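Endonuclease and methylase LlaGI (Lactococcus lactis, PDB 5FFJ) combines, as a Type ISP restriction-modification enzyme, a helicase-like ATPase, a DNA methyltransferase and a sequence-specificity region in one chain, here crystallised without its nuclease and bound to DNA. Local coordinates at residues Val703-Glu708 against Lys967-Gly972; Val920-Tyr925 against Ser973-Ala978; Phe948-Asp953 against Ile977-Leu982. All coordinates share one frame; numbering follows the deposited sequence.

Contact 1: residues Val703-Glu708 against Lys967-Gly972; sequences VFTPIE and KIFGSG. With nucleotides of chain B.
Phe-969 presses its ring against Pro-706, Val-703 and Thr-705, and this is where the packing concentrates. Pro-706 CD comes obliquely within 3.7 Å of Phe-969 CD1, the two side chains crossing at roughly a right angle, while Thr-705 CG2 runs alongside, 3.9 Å from CE1 of Phe-969. Pro-706 CG meets Ile-968 CG2 at 4.1 Å, a methyl on the ring face opposite the DNA. The other face receives C2 of DA11 of chain B, 3.7 Å above the plane and over its centre; with the two planes nearly perpendicular, the adenine stands edge-on to the phenyl face. On the adenine's own face lie the methyls of Val-703, with CG2 3.9 Å from C4 of DA11. The valine's chi1 of -162° sets CG1 anti to the backbone N, where it reaches both DA11 and Phe-969. Turned away from its neighbours' bases and lodged against Phe-969 and Val-703, the adenine is probably the flipped-out target base. Beyond this packed cluster the interface thins: Phe-704 and Ser-971 are exposed, and the side chain of Phe-704 turns aside. Lys-967 instead follows the DNA, its NZ bonding N7 of DG12 of chain B at 3.0 Å. Thr-705 OG1 pairs with Asn-854 of an NPPY sequence, the hallmark of amino-methyltransferases. Pro-706 occupies the N-cap position right before helix 707-725, Thr-705 touches helix 745-760, and Phe-969 rests on Ile-977 of strand 977-984.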
loop_
_atom_site.group_PDB
_atom_site.type_symbol
_atom_site.label_atom_id
_atom_site.label_comp_id
_atom_site.label_asym_id
_atom_site.label_seq_id
_atom_site.Cartn_x
_atom_site.Cartn_y
_atom_site.Cartn_z
ATOM N N VAL A 703 -9.518 -1.699 -4.157
ATOM C CA VAL A 703 -10.305 -0.699 -3.441
ATOM C C VAL A 703 -11.783 -1.058 -3.522
ATOM O O VAL A 703 -12.332 -1.214 -4.612
ATOM C CB VAL A 703 -10.110 0.725 -4.005
ATOM C CG1 VAL A 703 -10.576 1.759 -2.985
ATOM C CG2 VAL A 703 -8.657 0.976 -4.389
ATOM N N PHE A 704 -12.422 -1.192 -2.365
ATOM C CA PHE A 704 -13.845 -1.498 -2.313
ATOM C C PHE A 704 -14.669 -0.227 -2.499
ATOM O O PHE A 704 -14.574 0.708 -1.706
ATOM C CB PHE A 704 -14.200 -2.174 -0.989
ATOM C CG PHE A 704 -15.678 -2.279 -0.741
ATOM C CD1 PHE A 704 -16.440 -3.218 -1.417
ATOM C CD2 PHE A 704 -16.303 -1.438 0.165
ATOM C CE1 PHE A 704 -17.802 -3.315 -1.193
ATOM C CE2 PHE A 704 -17.664 -1.532 0.393
ATOM C CZ PHE A 704 -18.415 -2.472 -0.287
ATOM N N THR A 705 -15.479 -0.203 -3.553
ATOM C CA THR A 705 -16.287 0.969 -3.869
ATOM C C THR A 705 -17.593 0.969 -3.072
ATOM O O THR A 705 -18.331 -0.017 -3.103
ATOM C CB THR A 705 -16.619 1.024 -5.370
ATOM O OG1 THR A 705 -15.427 0.811 -6.138
ATOM C CG2 THR A 705 -17.228 2.373 -5.731
ATOM N N PRO A 706 -17.880 2.071 -2.350
ATOM C CA PRO A 706 -19.142 2.197 -1.609
ATOM C C PRO A 706 -20.383 1.938 -2.463
ATOM O O PRO A 706 -20.507 2.480 -3.561
ATOM C CB PRO A 706 -19.115 3.648 -1.121
ATOM C CG PRO A 706 -17.672 3.957 -0.975
ATOM C CD PRO A 706 -16.971 3.200 -2.069
ATOM N N ILE A 707 -21.289 1.115 -1.944
ATOM C CA ILE A 707 -22.520 0.756 -2.645
ATOM C C ILE A 707 -23.411 1.971 -2.904
ATOM O O ILE A 707 -24.091 2.042 -3.927
ATOM C CB ILE A 707 -23.311 -0.301 -1.842
ATOM C CG1 ILE A 707 -22.592 -1.650 -1.901
ATOM C CG2 ILE A 707 -24.730 -0.460 -2.383
ATOM C CD1 ILE A 707 -22.776 -2.499 -0.660
ATOM N N GLU A 708 -23.417 2.917 -1.970
ATOM C CA GLU A 708 -24.225 4.123 -2.119
ATOM C C GLU A 708 -23.749 4.946 -3.314
ATOM O O GLU A 708 -24.524 5.688 -3.917
ATOM C CB GLU A 708 -24.177 4.976 -0.848
ATOM C CG GLU A 708 -24.631 4.263 0.420
ATOM C CD GLU A 708 -23.517 3.478 1.089
ATOM O OE1 GLU A 708 -22.525 3.144 0.407
ATOM O OE2 GLU A 708 -23.632 3.200 2.302
ATOM N N LYS A 967 -13.761 11.068 3.697
ATOM C CA LYS A 967 -13.174 10.439 2.519
ATOM C C LYS A 967 -14.090 9.325 2.017
ATOM O O LYS A 967 -14.335 8.352 2.729
ATOM C CB LYS A 967 -11.784 9.885 2.847
ATOM C CG LYS A 967 -10.835 10.921 3.442
ATOM C CD LYS A 967 -9.531 10.297 3.916
ATOM C CE LYS A 967 -9.735 9.474 5.175
ATOM N NZ LYS A 967 -8.453 9.235 5.886
ATOM N N ILE A 968 -14.597 9.479 0.797
ATOM C CA ILE A 968 -15.583 8.554 0.234
ATOM C C ILE A 968 -15.146 7.087 0.268
ATOM O O ILE A 968 -15.965 6.199 0.501
ATOM C CB ILE A 968 -15.915 8.925 -1.229
ATOM C CG1 ILE A 968 -16.703 10.237 -1.276
ATOM C CG2 ILE A 968 -16.701 7.800 -1.910
ATOM C CD1 ILE A 968 -18.136 10.123 -0.789
ATOM N N PHE A 969 -13.869 6.838 0.001
ATOM C CA PHE A 969 -13.320 5.488 0.070
ATOM C C PHE A 969 -12.588 5.255 1.393
ATOM O O PHE A 969 -11.803 4.313 1.518
ATOM C CB PHE A 969 -12.386 5.239 -1.120
ATOM C CG PHE A 969 -13.047 5.451 -2.455
ATOM C CD1 PHE A 969 -13.662 4.398 -3.113
ATOM C CD2 PHE A 969 -13.069 6.705 -3.044
ATOM C CE1 PHE A 969 -14.278 4.591 -4.338
ATOM C CE2 PHE A 969 -13.685 6.904 -4.267
ATOM C CZ PHE A 969 -14.289 5.845 -4.916
ATOM N N GLY A 970 -12.861 6.111 2.378
ATOM C CA GLY A 970 -12.251 5.996 3.692
ATOM C C GLY A 970 -10.739 5.941 3.623
ATOM O O GLY A 970 -10.093 6.866 3.133
ATOM N N SER A 971 -10.176 4.838 4.102
ATOM C CA SER A 971 -8.732 4.649 4.103
ATOM C C SER A 971 -8.218 4.226 2.726
ATOM O O SER A 971 -7.031 3.947 2.556
ATOM C CB SER A 971 -8.341 3.607 5.152
ATOM O OG SER A 971 -9.196 2.476 5.081
ATOM N N GLY A 972 -9.112 4.188 1.744
ATOM C CA GLY A 972 -8.759 3.736 0.410
ATOM C C GLY A 972 -8.081 4.803 -0.428
ATOM O O GLY A 972 -7.161 4.508 -1.190
ATOM P P DA B 11 -1.964 8.903 -6.346
ATOM O OP1 DA B 11 -1.032 7.767 -6.165
ATOM O OP2 DA B 11 -2.545 9.174 -7.682
ATOM O "O5'" DA B 11 -3.156 8.736 -5.291
ATOM C "C5'" DA B 11 -4.275 7.915 -5.597
ATOM C "C4'" DA B 11 -4.942 7.422 -4.328
ATOM O "O4'" DA B 11 -6.235 6.837 -4.647
ATOM C "C3'" DA B 11 -4.187 6.321 -3.598
ATOM O "O3'" DA B 11 -4.510 6.310 -2.202
ATOM C "C2'" DA B 11 -4.706 5.085 -4.315
ATOM C "C1'" DA B 11 -6.186 5.431 -4.446
ATOM N N9 DA B 11 -6.888 4.786 -5.554
ATOM C C8 DA B 11 -6.351 4.255 -6.694
ATOM N N7 DA B 11 -7.245 3.760 -7.519
ATOM C C5 DA B 11 -8.451 3.992 -6.879
ATOM C C6 DA B 11 -9.784 3.704 -7.230
ATOM N N6 DA B 11 -10.130 3.092 -8.366
ATOM N N1 DA B 11 -10.752 4.070 -6.365
ATOM C C2 DA B 11 -10.402 4.680 -5.228
ATOM N N3 DA B 11 -9.187 5.002 -4.793
ATOM C C4 DA B 11 -8.248 4.626 -5.672
ATOM P P DG B 12 -4.005 7.477 -1.218
ATOM O OP1 DG B 12 -4.743 8.718 -1.537
ATOM O OP2 DG B 12 -2.525 7.475 -1.210
ATOM O "O5'" DG B 12 -4.530 7.012 0.219
ATOM C "C5'" DG B 12 -4.170 5.734 0.727
ATOM C "C4'" DG B 12 -2.787 5.765 1.339
ATOM O "O4'" DG B 12 -2.701 6.882 2.259
ATOM C "C3'" DG B 12 -2.434 4.546 2.170
ATOM O "O3'" DG B 12 -1.010 4.362 2.212
ATOM C "C2'" DG B 12 -3.043 4.902 3.522
ATOM C "C1'" DG B 12 -2.854 6.422 3.594
ATOM N N9 DG B 12 -3.965 7.155 4.222
ATOM C C8 DG B 12 -5.305 6.831 4.218
ATOM N N7 DG B 12 -6.050 7.690 4.865
ATOM C C5 DG B 12 -5.150 8.645 5.324
ATOM C C6 DG B 12 -5.369 9.820 6.086
ATOM O O6 DG B 12 -6.439 10.266 6.524
ATOM N N1 DG B 12 -4.180 10.502 6.331
ATOM C C2 DG B 12 -2.941 10.099 5.896
ATOM N N2 DG B 12 -1.908 10.882 6.223
ATOM N N3 DG B 12 -2.724 9.004 5.183
ATOM C C4 DG B 12 -3.866 8.328 4.936
#

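Contact 2: residues Val920-Tyr925 against Ser973-Ala978; sequences VSNGSY and SRTSIA. With nucleotides of chain B.
Ser-921 and Ala-978 form an antiparallel hydrogen-bonded pair: the amide of Ser-921 reaches O of Ala-978 and the amide of Ala-978 reaches O of Ser-921, each at 3.0 Å. Asn-922 and Ile-977 follow as a non-hydrogen-bonded pair, and beyond the strand Gly-923 N donates to Ser-976 O over 2.7 Å, almost straight at 171° but from above the carbonyl plane. Apolar contact is modest. CG2 of Val-920 meets CG2 of Ile-977 at 3.7 Å, the side chains crossing obliquely, and CB of Ala-978 sits against the bare CA of Gly-923. Polar side chains then turn from the sheet to the DNA. With CG anti to its own N (chi1 -171°), the amide of Asn-922 extends past Thr-975; OD1 accepts from Ser-924 N at 3.0 Å in an Asx turn, and ND2 makes a weak, bent bond to OP1 of DC10 of chain B, which Ser-924 OG also contacts weakly. Replacing Asn-922 with leucine would probably release the Ser-924 amide from its turn and cost that phosphate one of its donors. From the other segment, Arg-974 N gives OP1 of DG12 of chain B a 2.6 Å bond, and its guanidinium lies nearly parallel to the guanine, one face over N2. Ser-973 OG bonds O4' of DA11 of chain B and, in an ST turn, accepts from Thr-975 N. Strands 915-922 and 977-984 are sheet neighbours here, with Tyr-900 of helix 899-910 packed on Ser-921 and Asn-922, and Tyr-857 bonded to Val-920 O.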
loop_
_atom_site.group_PDB
_atom_site.type_symbol
_atom_site.label_atom_id
_atom_site.label_comp_id
_atom_site.label_asym_id
_atom_site.label_seq_id
_atom_site.Cartn_x
_atom_site.Cartn_y
_atom_site.Cartn_z
ATOM N N VAL A 920 -16.875 7.309 -10.803
ATOM C CA VAL A 920 -16.387 7.904 -9.569
ATOM C C VAL A 920 -14.880 8.035 -9.748
ATOM O O VAL A 920 -14.195 7.052 -10.042
ATOM C CB VAL A 920 -16.735 7.068 -8.310
ATOM C CG1 VAL A 920 -16.241 5.627 -8.435
ATOM C CG2 VAL A 920 -16.159 7.724 -7.062
ATOM N N SER A 921 -14.366 9.250 -9.600
ATOM C CA SER A 921 -12.979 9.528 -9.951
ATOM C C SER A 921 -12.344 10.570 -9.046
ATOM O O SER A 921 -13.009 11.172 -8.201
ATOM C CB SER A 921 -12.896 10.004 -11.402
ATOM O OG SER A 921 -13.729 11.135 -11.605
ATOM N N ASN A 922 -11.044 10.770 -9.231
ATOM C CA ASN A 922 -10.357 11.903 -8.637
ATOM C C ASN A 922 -10.990 13.181 -9.178
ATOM O O ASN A 922 -11.067 13.373 -10.391
ATOM C CB ASN A 922 -8.860 11.852 -8.952
ATOM C CG ASN A 922 -8.059 12.879 -8.176
ATOM O OD1 ASN A 922 -8.597 13.877 -7.694
ATOM N ND2 ASN A 922 -6.758 12.640 -8.055
ATOM N N GLY A 923 -11.452 14.044 -8.280
ATOM C CA GLY A 923 -12.175 15.242 -8.671
ATOM C C GLY A 923 -11.288 16.461 -8.843
ATOM O O GLY A 923 -11.783 17.587 -8.905
ATOM N N SER A 924 -9.980 16.241 -8.922
ATOM C CA SER A 924 -9.019 17.336 -9.046
ATOM C C SER A 924 -9.307 18.213 -10.259
ATOM O O SER A 924 -9.237 19.440 -10.177
ATOM C CB SER A 924 -7.592 16.787 -9.142
ATOM O OG SER A 924 -7.423 16.010 -10.314
ATOM N N TYR A 925 -9.647 17.578 -11.375
ATOM C CA TYR A 925 -9.793 18.276 -12.648
ATOM C C TYR A 925 -10.863 19.367 -12.624
ATOM O O TYR A 925 -10.882 20.227 -13.505
ATOM C CB TYR A 925 -10.120 17.278 -13.757
ATOM C CG TYR A 925 -11.482 16.652 -13.615
ATOM C CD1 TYR A 925 -12.604 17.264 -14.156
ATOM C CD2 TYR A 925 -11.648 15.453 -12.939
ATOM C CE1 TYR A 925 -13.850 16.702 -14.026
ATOM C CE2 TYR A 925 -12.891 14.882 -12.806
ATOM C CZ TYR A 925 -13.988 15.511 -13.350
ATOM O OH TYR A 925 -15.227 14.944 -13.219
ATOM N N SER A 973 -8.539 6.045 -0.289
ATOM C CA SER A 973 -8.014 7.146 -1.088
ATOM C C SER A 973 -8.061 8.470 -0.339
ATOM O O SER A 973 -8.994 8.739 0.421
ATOM C CB SER A 973 -8.791 7.266 -2.399
ATOM O OG SER A 973 -8.451 8.459 -3.084
ATOM N N ARG A 974 -7.049 9.297 -0.580
ATOM C CA ARG A 974 -6.910 10.584 0.089
ATOM C C ARG A 974 -7.294 11.732 -0.841
ATOM O O ARG A 974 -7.411 12.879 -0.409
ATOM C CB ARG A 974 -5.469 10.765 0.580
ATOM C CG ARG A 974 -5.353 11.486 1.910
ATOM C CD ARG A 974 -4.412 10.763 2.857
ATOM N NE ARG A 974 -3.001 10.979 2.542
ATOM C CZ ARG A 974 -2.294 12.031 2.945
ATOM N NH1 ARG A 974 -2.863 12.984 3.673
ATOM N NH2 ARG A 974 -1.015 12.137 2.614
ATOM N N THR A 975 -7.491 11.415 -2.117
ATOM C CA THR A 975 -7.744 12.430 -3.134
ATOM C C THR A 975 -9.157 12.991 -3.067
ATOM O O THR A 975 -10.060 12.367 -2.513
ATOM C CB THR A 975 -7.531 11.868 -4.547
ATOM O OG1 THR A 975 -8.473 10.816 -4.789
ATOM C CG2 THR A 975 -6.119 11.332 -4.707
ATOM N N SER A 976 -9.340 14.176 -3.640
ATOM C CA SER A 976 -10.672 14.726 -3.826
ATOM C C SER A 976 -11.460 13.775 -4.719
ATOM O O SER A 976 -10.952 13.333 -5.750
ATOM C CB SER A 976 -10.607 16.123 -4.450
ATOM O OG SER A 976 -11.882 16.745 -4.446
ATOM N N ILE A 977 -12.685 13.451 -4.315
ATOM C CA ILE A 977 -13.532 12.539 -5.079
ATOM C C ILE A 977 -14.697 13.287 -5.720
ATOM O O ILE A 977 -15.238 14.232 -5.143
ATOM C CB ILE A 977 -14.080 11.405 -4.187
ATOM C CG1 ILE A 977 -12.929 10.585 -3.597
ATOM C CG2 ILE A 977 -15.023 10.501 -4.973
ATOM C CD1 ILE A 977 -12.013 9.941 -4.631
ATOM N N ALA A 978 -15.079 12.850 -6.914
ATOM C CA ALA A 978 -16.199 13.446 -7.625
ATOM C C ALA A 978 -16.848 12.424 -8.542
ATOM O O ALA A 978 -16.163 11.594 -9.143
ATOM C CB ALA A 978 -15.741 14.657 -8.424
ATOM P P DG B 12 -4.005 7.477 -1.218
ATOM O OP1 DG B 12 -4.743 8.718 -1.537
ATOM O OP2 DG B 12 -2.525 7.475 -1.210
ATOM O "O5'" DG B 12 -4.530 7.012 0.219
ATOM C "C5'" DG B 12 -4.170 5.734 0.727
ATOM C "C4'" DG B 12 -2.787 5.765 1.339
ATOM O "O4'" DG B 12 -2.701 6.882 2.259
ATOM C "C3'" DG B 12 -2.434 4.546 2.170
ATOM O "O3'" DG B 12 -1.010 4.362 2.212
ATOM C "C2'" DG B 12 -3.043 4.902 3.522
ATOM C "C1'" DG B 12 -2.854 6.422 3.594
ATOM N N9 DG B 12 -3.965 7.155 4.222
ATOM C C8 DG B 12 -5.305 6.831 4.218
ATOM N N7 DG B 12 -6.050 7.690 4.865
ATOM C C5 DG B 12 -5.150 8.645 5.324
ATOM C C6 DG B 12 -5.369 9.820 6.086
ATOM O O6 DG B 12 -6.439 10.266 6.524
ATOM N N1 DG B 12 -4.180 10.502 6.331
ATOM C C2 DG B 12 -2.941 10.099 5.896
ATOM N N2 DG B 12 -1.908 10.882 6.223
ATOM N N3 DG B 12 -2.724 9.004 5.183
ATOM C C4 DG B 12 -3.866 8.328 4.936
ATOM P P DA B 11 -1.964 8.903 -6.346
ATOM O OP1 DA B 11 -1.032 7.767 -6.165
ATOM O OP2 DA B 11 -2.545 9.174 -7.682
ATOM O "O5'" DA B 11 -3.156 8.736 -5.291
ATOM C "C5'" DA B 11 -4.275 7.915 -5.597
ATOM C "C4'" DA B 11 -4.942 7.422 -4.328
ATOM O "O4'" DA B 11 -6.235 6.837 -4.647
ATOM C "C3'" DA B 11 -4.187 6.321 -3.598
ATOM O "O3'" DA B 11 -4.510 6.310 -2.202
ATOM C "C2'" DA B 11 -4.706 5.085 -4.315
ATOM C "C1'" DA B 11 -6.186 5.431 -4.446
ATOM N N9 DA B 11 -6.888 4.786 -5.554
ATOM C C8 DA B 11 -6.351 4.255 -6.694
ATOM N N7 DA B 11 -7.245 3.760 -7.519
ATOM C C5 DA B 11 -8.451 3.992 -6.879
ATOM C C6 DA B 11 -9.784 3.704 -7.230
ATOM N N6 DA B 11 -10.130 3.092 -8.366
ATOM N N1 DA B 11 -10.752 4.070 -6.365
ATOM C C2 DA B 11 -10.402 4.680 -5.228
ATOM N N3 DA B 11 -9.187 5.002 -4.793
ATOM C C4 DA B 11 -8.248 4.626 -5.672
ATOM P P DC B 10 -4.295 15.160 -7.557
ATOM O OP1 DC B 10 -5.290 14.715 -8.561
ATOM O OP2 DC B 10 -4.696 16.170 -6.549
ATOM O "O5'" DC B 10 -3.700 13.891 -6.784
ATOM C "C5'" DC B 10 -3.213 12.780 -7.527
ATOM C "C4'" DC B 10 -1.872 12.302 -6.993
ATOM O "O4'" DC B 10 -1.033 13.449 -6.665
ATOM C "C3'" DC B 10 -1.953 11.455 -5.718
ATOM O "O3'" DC B 10 -1.216 10.242 -5.869
ATOM C "C2'" DC B 10 -1.367 12.360 -4.639
ATOM C "C1'" DC B 10 -0.401 13.226 -5.424
ATOM N N1 DC B 10 -0.109 14.547 -4.775
ATOM C C2 DC B 10 1.150 14.798 -4.205
ATOM O O2 DC B 10 2.025 13.923 -4.248
ATOM N N3 DC B 10 1.374 16.004 -3.622
ATOM C C4 DC B 10 0.405 16.924 -3.595
ATOM N N4 DC B 10 0.665 18.098 -3.011
ATOM C C5 DC B 10 -0.874 16.680 -4.166
ATOM C C6 DC B 10 -1.085 15.493 -4.736
#

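Contact 3: residues Phe948-Asp953 against Ile977-Leu982; sequences FNLRGD and IAISIL
Phe-948 and Ile-979 exchange backbone bonds as an antiparallel hydrogen-bonded pair, each 2.8 Å long: Phe-948 N to Ile-979 O, and Ile-979 N to Phe-948 O. The first is the straighter of the two. The same Phe-948 O also takes a CA-H...O contact from Ala-978. One residue on, Asn-949 and Ala-978 make the non-hydrogen-bonded pair, so the Asn-949 backbone looks outward, bonding with His-995 and Ile-997. Then the regular pairing gives way: Leu-950 N still donates to Ile-977 O at 2.9 Å, bent to 134°, while Ile-977 N goes to Arg-951 O, virtually linear at 179°. Two residues, Leu-950 and Arg-951, thus stand opposite Ile-977, a classic beta bulge. The amide of Arg-951, badly angled for Ile-977 O, is satisfied instead by OD1 of Asn-949, 3.1 Å away and above the amide plane, which closes an Asx turn. In fold terms, strand 977-984 enters antiparallel between 915-922 and 944-951, the reversed strand that marks the Rossmann-like class I methyltransferases, and the bulge lies at the end of its neighbour. Asn-949 uses its remaining polar end, ND2, on Tyr-994 OH, and the Arg-951 guanidinium has salt bridges to Glu-964 and Asp-999. Asp-953 is likewise charge-paired, with Lys-1189. Apolar filling accompanies these bonds on the Leu-950 side: its CD2 lies 4.1 Å from Ile-977 CG2 and equally far from Ile-979 CD1. CD1, the other branch, sits 3.5 Å above the Phe-948 ring, over its centre. Phe-948 turns CG anti to its N (chi1 -163°), which leads the ring away from strand 977-982, and Ile-979 packs on Val-709, Phe-712 and Ile-713 of helix 707-725.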
loop_
_atom_site.group_PDB
_atom_site.type_symbol
_atom_site.label_atom_id
_atom_site.label_comp_id
_atom_site.label_asym_id
_atom_site.label_seq_id
_atom_site.Cartn_x
_atom_site.Cartn_y
_atom_site.Cartn_z
ATOM N N PHE A 948 -20.542 16.114 -9.858
ATOM C CA PHE A 948 -20.894 16.049 -8.443
ATOM C C PHE A 948 -19.627 16.005 -7.597
ATOM O O PHE A 948 -18.975 14.966 -7.498
ATOM C CB PHE A 948 -21.767 14.818 -8.165
ATOM C CG PHE A 948 -22.509 14.864 -6.847
ATOM C CD1 PHE A 948 -22.574 16.028 -6.093
ATOM C CD2 PHE A 948 -23.141 13.730 -6.365
ATOM C CE1 PHE A 948 -23.257 16.059 -4.890
ATOM C CE2 PHE A 948 -23.823 13.755 -5.161
ATOM C CZ PHE A 948 -23.881 14.919 -4.424
ATOM N N ASN A 949 -19.279 17.138 -6.997
ATOM C CA ASN A 949 -18.061 17.232 -6.200
ATOM C C ASN A 949 -18.283 16.715 -4.783
ATOM O O ASN A 949 -18.980 17.342 -3.985
ATOM C CB ASN A 949 -17.563 18.677 -6.163
ATOM C CG ASN A 949 -16.174 18.802 -5.561
ATOM O OD1 ASN A 949 -15.503 17.804 -5.299
ATOM N ND2 ASN A 949 -15.735 20.036 -5.346
ATOM N N LEU A 950 -17.686 15.566 -4.485
ATOM C CA LEU A 950 -17.846 14.915 -3.188
ATOM C C LEU A 950 -16.773 15.346 -2.185
ATOM O O LEU A 950 -16.759 14.875 -1.046
ATOM C CB LEU A 950 -17.817 13.392 -3.364
ATOM C CG LEU A 950 -19.161 12.666 -3.497
ATOM C CD1 LEU A 950 -20.181 13.468 -4.290
ATOM C CD2 LEU A 950 -18.948 11.316 -4.156
ATOM N N ARG A 951 -15.883 16.240 -2.613
ATOM C CA ARG A 951 -14.826 16.760 -1.750
ATOM C C ARG A 951 -13.992 15.617 -1.162
ATOM O O ARG A 951 -13.726 14.624 -1.841
ATOM C CB ARG A 951 -15.430 17.619 -0.635
ATOM C CG ARG A 951 -16.374 18.711 -1.128
ATOM C CD ARG A 951 -15.627 19.810 -1.866
ATOM N NE ARG A 951 -14.647 20.471 -1.008
ATOM C CZ ARG A 951 -14.919 21.482 -0.188
ATOM N NH1 ARG A 951 -16.152 21.968 -0.099
ATOM N NH2 ARG A 951 -13.955 22.012 0.551
ATOM N N GLY A 952 -13.574 15.762 0.092
ATOM C CA GLY A 952 -12.896 14.690 0.796
ATOM C C GLY A 952 -11.417 14.599 0.467
ATOM O O GLY A 952 -10.849 13.506 0.444
ATOM N N ASP A 953 -10.791 15.747 0.212
ATOM C CA ASP A 953 -9.359 15.802 -0.091
ATOM C C ASP A 953 -8.558 15.982 1.192
ATOM O O ASP A 953 -8.562 17.062 1.783
ATOM C CB ASP A 953 -9.047 16.945 -1.068
ATOM C CG ASP A 953 -7.589 16.966 -1.501
ATOM O OD1 ASP A 953 -6.891 15.949 -1.313
ATOM O OD2 ASP A 953 -7.145 18.002 -2.040
ATOM N N ILE A 977 -12.685 13.451 -4.315
ATOM C CA ILE A 977 -13.532 12.539 -5.079
ATOM C C ILE A 977 -14.697 13.287 -5.720
ATOM O O ILE A 977 -15.238 14.232 -5.143
ATOM C CB ILE A 977 -14.080 11.405 -4.187
ATOM C CG1 ILE A 977 -12.929 10.585 -3.597
ATOM C CG2 ILE A 977 -15.023 10.501 -4.973
ATOM C CD1 ILE A 977 -12.013 9.941 -4.631
ATOM N N ALA A 978 -15.079 12.850 -6.914
ATOM C CA ALA A 978 -16.199 13.446 -7.625
ATOM C C ALA A 978 -16.848 12.424 -8.542
ATOM O O ALA A 978 -16.163 11.594 -9.143
ATOM C CB ALA A 978 -15.741 14.657 -8.424
ATOM N N ILE A 979 -18.171 12.483 -8.636
ATOM C CA ILE A 979 -18.903 11.655 -9.581
ATOM C C ILE A 979 -19.165 12.457 -10.846
ATOM O O ILE A 979 -19.720 13.557 -10.793
ATOM C CB ILE A 979 -20.233 11.149 -8.992
ATOM C CG1 ILE A 979 -19.960 10.059 -7.951
ATOM C CG2 ILE A 979 -21.129 10.599 -10.099
ATOM C CD1 ILE A 979 -21.184 9.616 -7.172
ATOM N N SER A 980 -18.756 11.894 -11.977
ATOM C CA SER A 980 -18.936 12.534 -13.269
ATOM C C SER A 980 -19.797 11.685 -14.181
ATOM O O SER A 980 -19.489 10.515 -14.421
ATOM C CB SER A 980 -17.583 12.784 -13.932
ATOM O OG SER A 980 -16.757 13.564 -13.094
ATOM N N ILE A 981 -20.876 12.275 -14.684
ATOM C CA ILE A 981 -21.677 11.629 -15.714
ATOM C C ILE A 981 -21.659 12.486 -16.975
ATOM O O ILE A 981 -22.245 13.569 -17.026
ATOM C CB ILE A 981 -23.124 11.372 -15.255
ATOM C CG1 ILE A 981 -23.681 12.579 -14.510
ATOM C CG2 ILE A 981 -23.179 10.148 -14.349
ATOM C CD1 ILE A 981 -25.192 12.591 -14.444
ATOM N N LEU A 982 -20.957 11.987 -17.986
ATOM C CA LEU A 982 -20.742 12.719 -19.226
ATOM C C LEU A 982 -21.676 12.211 -20.319
ATOM O O LEU A 982 -21.557 11.071 -20.769
ATOM C CB LEU A 982 -19.282 12.589 -19.666
ATOM C CG LEU A 982 -18.247 12.942 -18.594
ATOM C CD1 LEU A 982 -16.869 12.454 -18.993
ATOM C CD2 LEU A 982 -18.224 14.441 -18.349
#

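Overall arrangement
Contacts 2 and 3 share Ile-977 and Ala-978 and lie about 6 Å apart between centres, because strand 977-984 is flanked by 915-922 and by 944-951. Contact 1, with its centre about 11 Å from contact 2 and 13 Å from contact 3, packs against strands 915-922, 977-984 and 944-951 through Phe-969 and Ile-968. Phe-969 joins it to contact 2, CZ lying 3.4 Å from CG2 of Val-920, whereas Ile-968 CD1 meets Leu-950 CD2 of contact 3 at 3.7 Å. Segments 967-972 and 973-978 run on continuously, so one loop carries both the probable flipped adenine's phenyl contact and the backbone phosphate grip. Contact 3 stays back, its nearest atom about 5 Å from the DNA.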